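Local atomic coordinates of phosphate-binding protein (Xanthomonas axonopodis pv. citri, PDB entry 5UB3), a protein that probably serves as a periplasmic binding protein that senses a small anionic ligand and signals to a partner diguanylate cyclase. Residues R112-A117 / L175-A180; P130-L135 / Q273-H278; N137-D142 / G154-L159. One frame throughout, in Å; residues are numbered along the deposited sequence.

Contacts 1 and 3 lie in one run of parallel strands of a mixed sheet: strand 115-118 pairs with 178-182 in contact 1 and, on its other edge, with 156-160, which carries strand 141-143 in contact 3. Contact 1 is the more buried, and there an aspartate side chain takes a strand N-H directly; in contact 3, nearer the sheet's edge, Asp-142 is linked to the strand through a water. Contact 2 differs: two helices meet through aliphatic side chains with no hydrogen bond between them, partly buried and fringed by Arg-274 and His-278. Helix 124-136 ties all three together: Leu-134 packs on Leu-116 of contact 1 and Cys-141 of contact 3, and Met-131 reaches Tyr-158.

Contact 1 of 3, residues R112-A117 / L175-A180; sequences RGHTLA and LIDVGA
Backbone hydrogen bonds join Thr-115 to Ala-117 with Val-178 to Ala-180 in parallel register. Val-178 N gives its hydrogen to Thr-115 O at 2.8 Å, and Val-178 O receives Ala-117 N at 2.8 Å in a nearly straight bond of 170°; a weak bond from Ala-180 N to Ala-117 O follows.

Side chains extend the pairing at its start. Asp-177 OD2 accepts Thr-115 N at 2.8 Å on its anti side, while Thr-115 OG1 accepts Asp-177 N at 3.1 Å. Small, branched Thr-115 can do this because its chi1 of 60° sets OG1 between its own N and carbonyl carbon. The same OD2 lies at the edge of the His-114 ring, 3.2 Å from CD2, with carboxylate and ring almost perpendicular; His-114 ND1 is hydrogen-bonded to Gln-110 O.

These are neighbouring parallel strands of a periplasmic binding protein lobe, and strand 156-160 flanks 115-118 on its other edge.

Apolar contacts clothe both faces. Leu-116 CD1 meets Val-178 CG1 at 3.8 Å on the face covered by Phe-97 and Leu-134. On the other, Ile-176 CG2 lies 3.8 Å from Ala-117 CB, whose small methyl suits this spot; Val-167 packs on Ala-117, Phe-170 on Ile-176.

Contact 2 of 3, residues P130-L135 / Q273-H278; sequences PMLELL and QRVRDH
Leu-132 and Val-275 bring the two backbones closest, where helix 130-135 and the last turn of helix 273-277 cross at 78° with their axes 9.3 Å apart. At this steep angle the helices share a small patch rather than a long seam, and Val-275 lies at its middle. Its CG2 methyl presses on the backbone of the other helix, 3.6 Å from Leu-132 N, and also meets Leu-132 CB at 3.8 Å. The second methyl, CG1, turns to Met-131 CB at 4.0 Å. A short, beta-branched residue suits the place, since it offers two methyls without holding the helices apart.

The pairing joins the C-terminal helix of the chain to helix 124-136, which packs on the strands of contacts 1 and 3, in a protein of the periplasmic binding protein clan. Pro-130 and Leu-134 face the strands, on Leu-118 and Leu-116, and Met-131 touches Leu-118 as well as Val-275.

Leu-135 fills the outer flank of the patch. Its CD1 lies 4.0 Å from both Arg-274 CG and Val-275 CA, and CD2 touches His-278 CB at 4.1 Å, just where the second helix ends. Arg-274 runs past Leu-135 in the opposite direction: with CG anti to the backbone N (chi1 -177°) and the chain extended, its methylenes serve as an apolar strip against Leu-132 CD1 and Leu-135 and carry the guanidinium toward solvent. There Leu-135 CB sits over one guanidinium face, off its centre, 4.0 Å above the plane.

Contact 3 of 3, residues N137-D142 / G154-L159; sequences NGIACD and GSAGYL
Strand 141-143 pairs in parallel with strand 156-160 in the sheet of a periplasmic binding protein lobe, just after helix 124-136 has ended in a Schellman motif with Gly-138 as its C-prime residue, whose positive phi suits glycine. Cys-141 bridges Ala-156 and Asp-142 bridges Gly-157. Ala-156 N donates to Ala-140 O at 2.7 Å, Asp-142 N to Ala-156 O at 3.1 Å, and Tyr-158 N to Asp-142 O at 2.9 Å. In the middle bond the donor stands 39° out of the carbonyl plane, although the N-H...O angle is 158°. Gly-157, having no side chain, suits the close approach of its CA to Asp-142 O, 3.0 Å in a CA-H...O contact.

On the face toward helix 124-136, Cys-141 SG packs 3.8 Å from Tyr-158 CB and 3.9 Å from Ala-156 CB. The sulfur also lies near the edge of the tyrosine ring, a Cys sulfur-aromatic contact. Tyr-158 CG takes the position between N and carbonyl carbon (chi1 72°), which lays the ring obliquely beside the Cys-141 to Asp-142 backbone, its edge meeting Cys-141 O with CE1 3.7 Å away. Met-131 and Tyr-127 of the helix also pack against this ring, and Leu-134 against Cys-141.

Asp-142 lies on the other face of the sheet, where a water donates to both its OD2 and Ala-156 O. Ala-156 O thus accepts two hydrogens, one from backbone and one from water, and the water ties the Asp-142 carboxylate to the Ala-156 carbonyl, two acceptors that could not bond directly.

Contact 1 of 3, residues R112-A117 / L175-A180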
loop_
_atom_site.group_PDB
_atom_site.type_symbol
_atom_site.label_atom_id
_atom_site.label_comp_id
_atom_site.label_asym_id
_atom_site.label_seq_id
_atom_site.Cartn_x
_atom_site.Cartn_y
_atom_site.Cartn_z
ATOM N N ARG A 112 -23.139 7.503 6.390
ATOM C CA ARG A 112 -23.493 8.361 7.531
ATOM C C ARG A 112 -24.364 7.627 8.510
ATOM O O ARG A 112 -25.221 6.851 8.134
ATOM C CB ARG A 112 -24.038 9.717 7.058
ATOM C CG ARG A 112 -22.953 10.386 6.178
ATOM C CD ARG A 112 -22.948 11.890 6.097
ATOM N NE ARG A 112 -24.213 12.322 5.554
ATOM C CZ ARG A 112 -25.108 13.118 6.153
ATOM N NH1 ARG A 112 -24.914 13.694 7.359
ATOM N NH2 ARG A 112 -26.220 13.379 5.487
ATOM N N GLY A 113 -24.019 7.728 9.778
ATOM C CA GLY A 113 -24.573 6.844 10.793
ATOM C C GLY A 113 -23.994 5.472 10.979
ATOM O O GLY A 113 -24.407 4.771 11.862
ATOM N N HIS A 114 -23.029 5.062 10.167
ATOM C CA HIS A 114 -22.555 3.696 10.143
ATOM C C HIS A 114 -21.061 3.622 10.356
ATOM O O HIS A 114 -20.383 4.643 10.379
ATOM C CB HIS A 114 -22.934 3.049 8.823
ATOM C CG HIS A 114 -24.396 2.783 8.727
ATOM N ND1 HIS A 114 -25.244 3.582 8.003
ATOM C CD2 HIS A 114 -25.176 1.876 9.353
ATOM C CE1 HIS A 114 -26.483 3.159 8.152
ATOM N NE2 HIS A 114 -26.466 2.116 8.965
ATOM N N THR A 115 -20.558 2.416 10.497
ATOM C CA THR A 115 -19.183 2.208 10.836
ATOM C C THR A 115 -18.441 1.568 9.644
ATOM O O THR A 115 -18.977 0.802 8.866
ATOM C CB THR A 115 -19.061 1.356 12.122
ATOM O OG1 THR A 115 -19.678 0.111 11.883
ATOM C CG2 THR A 115 -19.748 2.004 13.250
ATOM N N LEU A 116 -17.187 1.926 9.546
ATOM C CA LEU A 116 -16.320 1.476 8.482
ATOM C C LEU A 116 -15.071 0.828 9.085
ATOM O O LEU A 116 -14.438 1.432 9.892
ATOM C CB LEU A 116 -15.905 2.700 7.697
ATOM C CG LEU A 116 -14.842 2.560 6.625
ATOM C CD1 LEU A 116 -15.310 1.744 5.430
ATOM C CD2 LEU A 116 -14.502 3.951 6.150
ATOM N N ALA A 117 -14.701 -0.349 8.595
ATOM C CA ALA A 117 -13.495 -1.055 8.928
ATOM C C ALA A 117 -12.382 -0.645 7.997
ATOM O O ALA A 117 -12.488 -0.858 6.800
ATOM C CB ALA A 117 -13.712 -2.579 8.780
ATOM N N LEU A 175 -20.131 -6.839 12.856
ATOM C CA LEU A 175 -19.502 -6.009 13.882
ATOM C C LEU A 175 -19.366 -4.611 13.361
ATOM O O LEU A 175 -19.434 -3.705 14.127
ATOM C CB LEU A 175 -18.155 -6.551 14.244
ATOM C CG LEU A 175 -18.270 -7.958 14.832
ATOM C CD1 LEU A 175 -16.907 -8.629 14.794
ATOM C CD2 LEU A 175 -18.838 -7.949 16.247
ATOM N N ILE A 176 -19.227 -4.458 12.051
ATOM C CA ILE A 176 -18.939 -3.181 11.393
ATOM C C ILE A 176 -19.751 -3.175 10.102
ATOM O O ILE A 176 -19.903 -4.220 9.496
ATOM C CB ILE A 176 -17.422 -3.062 11.133
ATOM C CG1 ILE A 176 -16.659 -3.097 12.466
ATOM C CG2 ILE A 176 -17.078 -1.755 10.411
ATOM C CD1 ILE A 176 -15.135 -2.974 12.344
ATOM N N ASP A 177 -20.314 -2.031 9.725
ATOM C CA ASP A 177 -21.235 -1.972 8.639
ATOM C C ASP A 177 -20.540 -2.055 7.266
ATOM O O ASP A 177 -21.063 -2.667 6.333
ATOM C CB ASP A 177 -22.029 -0.678 8.697
ATOM C CG ASP A 177 -22.773 -0.495 10.026
ATOM O OD1 ASP A 177 -23.482 -1.401 10.422
ATOM O OD2 ASP A 177 -22.630 0.561 10.663
ATOM N N VAL A 178 -19.398 -1.414 7.150
ATOM C CA VAL A 178 -18.763 -1.246 5.830
ATOM C C VAL A 178 -17.310 -1.600 5.890
ATOM O O VAL A 178 -16.625 -1.377 6.898
ATOM C CB VAL A 178 -18.946 0.181 5.264
ATOM C CG1 VAL A 178 -18.427 0.278 3.850
ATOM C CG2 VAL A 178 -20.371 0.710 5.356
ATOM N N GLY A 179 -16.803 -2.177 4.787
ATOM C CA GLY A 179 -15.418 -2.491 4.704
ATOM C C GLY A 179 -14.785 -1.829 3.502
ATOM O O GLY A 179 -15.494 -1.543 2.553
ATOM N N ALA A 180 -13.478 -1.536 3.584
ATOM C CA ALA A 180 -12.745 -1.004 2.434
ATOM C C ALA A 180 -11.596 -1.942 2.146
ATOM O O ALA A 180 -10.884 -2.312 3.029
ATOM C CB ALA A 180 -12.252 0.382 2.681
#

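Contact 2 of 3, residues P130-L135 / Q273-H278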
loop_
_atom_site.group_PDB
_atom_site.type_symbol
_atom_site.label_atom_id
_atom_site.label_comp_id
_atom_site.label_asym_id
_atom_site.label_seq_id
_atom_site.Cartn_x
_atom_site.Cartn_y
_atom_site.Cartn_z
ATOM N N PRO A 130 -9.783 5.135 0.922
ATOM C CA PRO A 130 -11.156 5.332 1.400
ATOM C C PRO A 130 -11.363 6.629 2.208
ATOM O O PRO A 130 -12.418 7.244 2.083
ATOM C CB PRO A 130 -11.419 4.117 2.281
ATOM C CG PRO A 130 -10.084 3.497 2.565
ATOM C CD PRO A 130 -9.242 3.833 1.332
ATOM N N MET A 131 -10.402 7.018 3.041
ATOM C CA MET A 131 -10.574 8.238 3.807
ATOM C C MET A 131 -10.634 9.437 2.863
ATOM O O MET A 131 -11.403 10.357 3.054
ATOM C CB MET A 131 -9.442 8.492 4.822
ATOM C CG MET A 131 -9.484 7.622 6.036
ATOM S SD MET A 131 -11.003 7.835 6.983
ATOM C CE MET A 131 -10.352 8.704 8.394
ATOM N N LEU A 132 -9.794 9.419 1.842
ATOM C CA LEU A 132 -9.818 10.491 0.860
ATOM C C LEU A 132 -11.198 10.566 0.247
ATOM O O LEU A 132 -11.724 11.649 0.085
ATOM C CB LEU A 132 -8.767 10.261 -0.250
ATOM C CG LEU A 132 -8.724 11.298 -1.321
ATOM C CD1 LEU A 132 -8.483 12.661 -0.685
ATOM C CD2 LEU A 132 -7.622 10.910 -2.296
ATOM N N GLU A 133 -11.747 9.408 -0.104
ATOM C CA GLU A 133 -13.044 9.363 -0.733
ATOM C C GLU A 133 -14.104 9.999 0.142
ATOM O O GLU A 133 -14.982 10.701 -0.349
ATOM C CB GLU A 133 -13.432 7.958 -1.125
ATOM C CG GLU A 133 -14.468 7.917 -2.239
ATOM C CD GLU A 133 -13.896 8.163 -3.641
ATOM O OE1 GLU A 133 -12.729 8.629 -3.783
ATOM O OE2 GLU A 133 -14.663 7.865 -4.567
ATOM N N LEU A 134 -14.024 9.760 1.430
ATOM C CA LEU A 134 -15.006 10.286 2.319
ATOM C C LEU A 134 -14.840 11.791 2.397
ATOM O O LEU A 134 -15.825 12.525 2.396
ATOM C CB LEU A 134 -14.922 9.620 3.696
ATOM C CG LEU A 134 -15.283 8.138 3.738
ATOM C CD1 LEU A 134 -15.115 7.688 5.181
ATOM C CD2 LEU A 134 -16.633 7.797 3.204
ATOM N N LEU A 135 -13.604 12.255 2.440
ATOM C CA LEU A 135 -13.380 13.675 2.461
ATOM C C LEU A 135 -13.991 14.392 1.254
ATOM O O LEU A 135 -14.686 15.408 1.414
ATOM C CB LEU A 135 -11.898 14.012 2.583
ATOM C CG LEU A 135 -11.250 13.839 3.929
ATOM C CD1 LEU A 135 -9.778 13.990 3.680
ATOM C CD2 LEU A 135 -11.654 14.838 5.014
ATOM N N GLN A 273 -1.942 13.913 1.408
ATOM C CA GLN A 273 -1.621 15.036 2.291
ATOM C C GLN A 273 -2.905 15.551 2.899
ATOM O O GLN A 273 -2.954 15.910 4.049
ATOM C CB GLN A 273 -0.919 16.198 1.538
ATOM C CG GLN A 273 -0.489 17.348 2.427
ATOM C CD GLN A 273 0.531 16.888 3.453
ATOM O OE1 GLN A 273 0.254 16.792 4.673
ATOM N NE2 GLN A 273 1.667 16.513 2.953
ATOM N N ARG A 274 -3.939 15.596 2.100
ATOM C CA ARG A 274 -5.233 16.079 2.590
ATOM C C ARG A 274 -5.768 15.192 3.677
ATOM O O ARG A 274 -6.313 15.681 4.693
ATOM C CB ARG A 274 -6.202 16.139 1.443
ATOM C CG ARG A 274 -7.554 16.681 1.812
ATOM C CD ARG A 274 -8.476 16.586 0.610
ATOM N NE ARG A 274 -9.776 17.145 0.900
ATOM C CZ ARG A 274 -10.778 17.236 0.027
ATOM N NH1 ARG A 274 -10.687 16.792 -1.229
ATOM N NH2 ARG A 274 -11.885 17.780 0.434
ATOM N N VAL A 275 -5.647 13.877 3.481
ATOM C CA VAL A 275 -6.050 12.930 4.525
ATOM C C VAL A 275 -5.244 13.200 5.813
ATOM O O VAL A 275 -5.774 13.267 6.944
ATOM C CB VAL A 275 -5.876 11.469 4.071
ATOM C CG1 VAL A 275 -6.072 10.512 5.266
ATOM C CG2 VAL A 275 -6.879 11.136 2.985
ATOM N N ARG A 276 -3.951 13.373 5.616
ATOM C CA ARG A 276 -3.074 13.614 6.739
ATOM C C ARG A 276 -3.393 14.927 7.450
ATOM O O ARG A 276 -3.356 15.003 8.670
ATOM C CB ARG A 276 -1.676 13.613 6.274
ATOM C CG ARG A 276 -1.169 12.219 5.991
ATOM C CD ARG A 276 0.269 12.342 5.589
ATOM N NE ARG A 276 1.077 12.681 6.765
ATOM C CZ ARG A 276 2.232 13.326 6.722
ATOM N NH1 ARG A 276 2.789 13.675 5.560
ATOM N NH2 ARG A 276 2.863 13.590 7.870
ATOM N N ASP A 277 -3.686 15.950 6.669
ATOM C CA ASP A 277 -4.005 17.268 7.208
ATOM C C ASP A 277 -5.349 17.226 7.967
ATOM O O ASP A 277 -5.478 17.886 8.980
ATOM C CB ASP A 277 -3.949 18.300 6.089
ATOM C CG ASP A 277 -2.532 18.603 5.666
ATOM O OD1 ASP A 277 -1.592 18.225 6.408
ATOM O OD2 ASP A 277 -2.342 19.229 4.613
ATOM N N HIS A 278 -6.290 16.376 7.563
ATOM C CA HIS A 278 -7.670 16.430 8.088
ATOM C C HIS A 278 -8.038 15.164 8.858
ATOM O O HIS A 278 -9.163 14.694 8.763
ATOM C CB HIS A 278 -8.664 16.809 6.948
ATOM C CG HIS A 278 -8.295 18.097 6.232
ATOM N ND1 HIS A 278 -8.593 19.350 6.740
ATOM C CD2 HIS A 278 -7.601 18.324 5.083
ATOM C CE1 HIS A 278 -8.125 20.283 5.926
ATOM N NE2 HIS A 278 -7.515 19.689 4.916
#

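Contact 3 of 3, residues N137-D142 / G154-L159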
loop_
_atom_site.group_PDB
_atom_site.type_symbol
_atom_site.label_atom_id
_atom_site.label_comp_id
_atom_site.label_asym_id
_atom_site.label_seq_id
_atom_site.Cartn_x
_atom_site.Cartn_y
_atom_site.Cartn_z
ATOM N N ASN A 137 -16.440 13.584 -0.515
ATOM C CA ASN A 137 -17.890 13.559 -0.444
ATOM C C ASN A 137 -18.481 14.200 0.806
ATOM O O ASN A 137 -19.687 14.115 1.029
ATOM C CB ASN A 137 -18.345 12.114 -0.622
ATOM C CG ASN A 137 -18.170 11.649 -2.064
ATOM O OD1 ASN A 137 -19.043 11.856 -2.928
ATOM N ND2 ASN A 137 -17.013 11.073 -2.341
ATOM N N GLY A 138 -17.648 14.838 1.618
ATOM C CA GLY A 138 -18.107 15.547 2.779
ATOM C C GLY A 138 -18.665 14.662 3.853
ATOM O O GLY A 138 -19.479 15.112 4.680
ATOM N N ILE A 139 -18.233 13.405 3.867
ATOM C CA ILE A 139 -18.765 12.411 4.781
ATOM C C ILE A 139 -17.809 12.380 5.985
ATOM O O ILE A 139 -16.661 11.856 5.908
ATOM C CB ILE A 139 -18.857 11.034 4.137
ATOM C CG1 ILE A 139 -19.909 11.056 3.039
ATOM C CG2 ILE A 139 -19.155 9.981 5.178
ATOM C CD1 ILE A 139 -19.949 9.805 2.213
ATOM N N ALA A 140 -18.264 12.924 7.104
ATOM C CA ALA A 140 -17.454 12.920 8.302
ATOM C C ALA A 140 -17.246 11.478 8.784
ATOM O O ALA A 140 -18.138 10.621 8.686
ATOM C CB ALA A 140 -18.104 13.771 9.375
ATOM N N CYS A 141 -16.043 11.212 9.254
ATOM C CA CYS A 141 -15.719 9.879 9.677
ATOM C C CYS A 141 -14.770 9.935 10.837
ATOM O O CYS A 141 -13.576 10.061 10.657
ATOM C CB CYS A 141 -15.158 9.091 8.500
ATOM S SG CYS A 141 -15.175 7.291 8.854
ATOM N N ASP A 142 -15.339 9.869 12.055
ATOM C CA ASP A 142 -14.609 10.019 13.254
ATOM C C ASP A 142 -13.989 8.717 13.661
ATOM O O ASP A 142 -14.567 7.641 13.412
ATOM C CB ASP A 142 -15.536 10.475 14.384
ATOM C CG ASP A 142 -16.236 11.810 14.063
ATOM O OD1 ASP A 142 -15.526 12.769 13.766
ATOM O OD2 ASP A 142 -17.460 11.875 14.162
ATOM N N GLY A 154 -25.441 11.567 11.700
ATOM C CA GLY A 154 -24.999 12.469 10.695
ATOM C C GLY A 154 -23.584 12.142 10.274
ATOM O O GLY A 154 -23.156 12.592 9.215
ATOM N N SER A 155 -22.830 11.364 11.048
ATOM C CA SER A 155 -21.422 11.084 10.659
ATOM C C SER A 155 -21.174 9.572 10.576
ATOM O O SER A 155 -21.919 8.804 11.178
ATOM C CB SER A 155 -20.461 11.732 11.649
ATOM O OG SER A 155 -20.636 13.123 11.658
ATOM N N ALA A 156 -20.173 9.165 9.814
ATOM C CA ALA A 156 -19.663 7.829 9.921
ATOM C C ALA A 156 -18.604 7.791 11.033
ATOM O O ALA A 156 -18.219 8.829 11.651
ATOM C CB ALA A 156 -19.051 7.401 8.621
ATOM N N GLY A 157 -18.135 6.588 11.289
ATOM C CA GLY A 157 -17.023 6.356 12.154
ATOM C C GLY A 157 -16.228 5.175 11.635
ATOM O O GLY A 157 -16.795 4.269 10.959
ATOM N N TYR A 158 -14.948 5.166 11.935
ATOM C CA TYR A 158 -14.107 4.073 11.483
ATOM C C TYR A 158 -13.450 3.374 12.610
ATOM O O TYR A 158 -13.166 3.980 13.659
ATOM C CB TYR A 158 -13.091 4.494 10.436
ATOM C CG TYR A 158 -11.964 5.324 10.917
ATOM C CD1 TYR A 158 -12.118 6.661 11.074
ATOM C CD2 TYR A 158 -10.722 4.767 11.193
ATOM C CE1 TYR A 158 -11.079 7.436 11.514
ATOM C CE2 TYR A 158 -9.681 5.536 11.609
ATOM C CZ TYR A 158 -9.866 6.868 11.764
ATOM O OH TYR A 158 -8.873 7.693 12.174
ATOM N N LEU A 159 -13.225 2.090 12.382
ATOM C CA LEU A 159 -12.480 1.249 13.285
ATOM C C LEU A 159 -11.302 0.617 12.544
ATOM O O LEU A 159 -11.488 -0.015 11.490
ATOM C CB LEU A 159 -13.382 0.154 13.781
ATOM C CG LEU A 159 -14.458 0.654 14.706
ATOM C CD1 LEU A 159 -15.613 -0.311 14.744
ATOM C CD2 LEU A 159 -13.841 0.833 16.077
HETATM O O HOH W 1 -19.064 9.812 14.145
#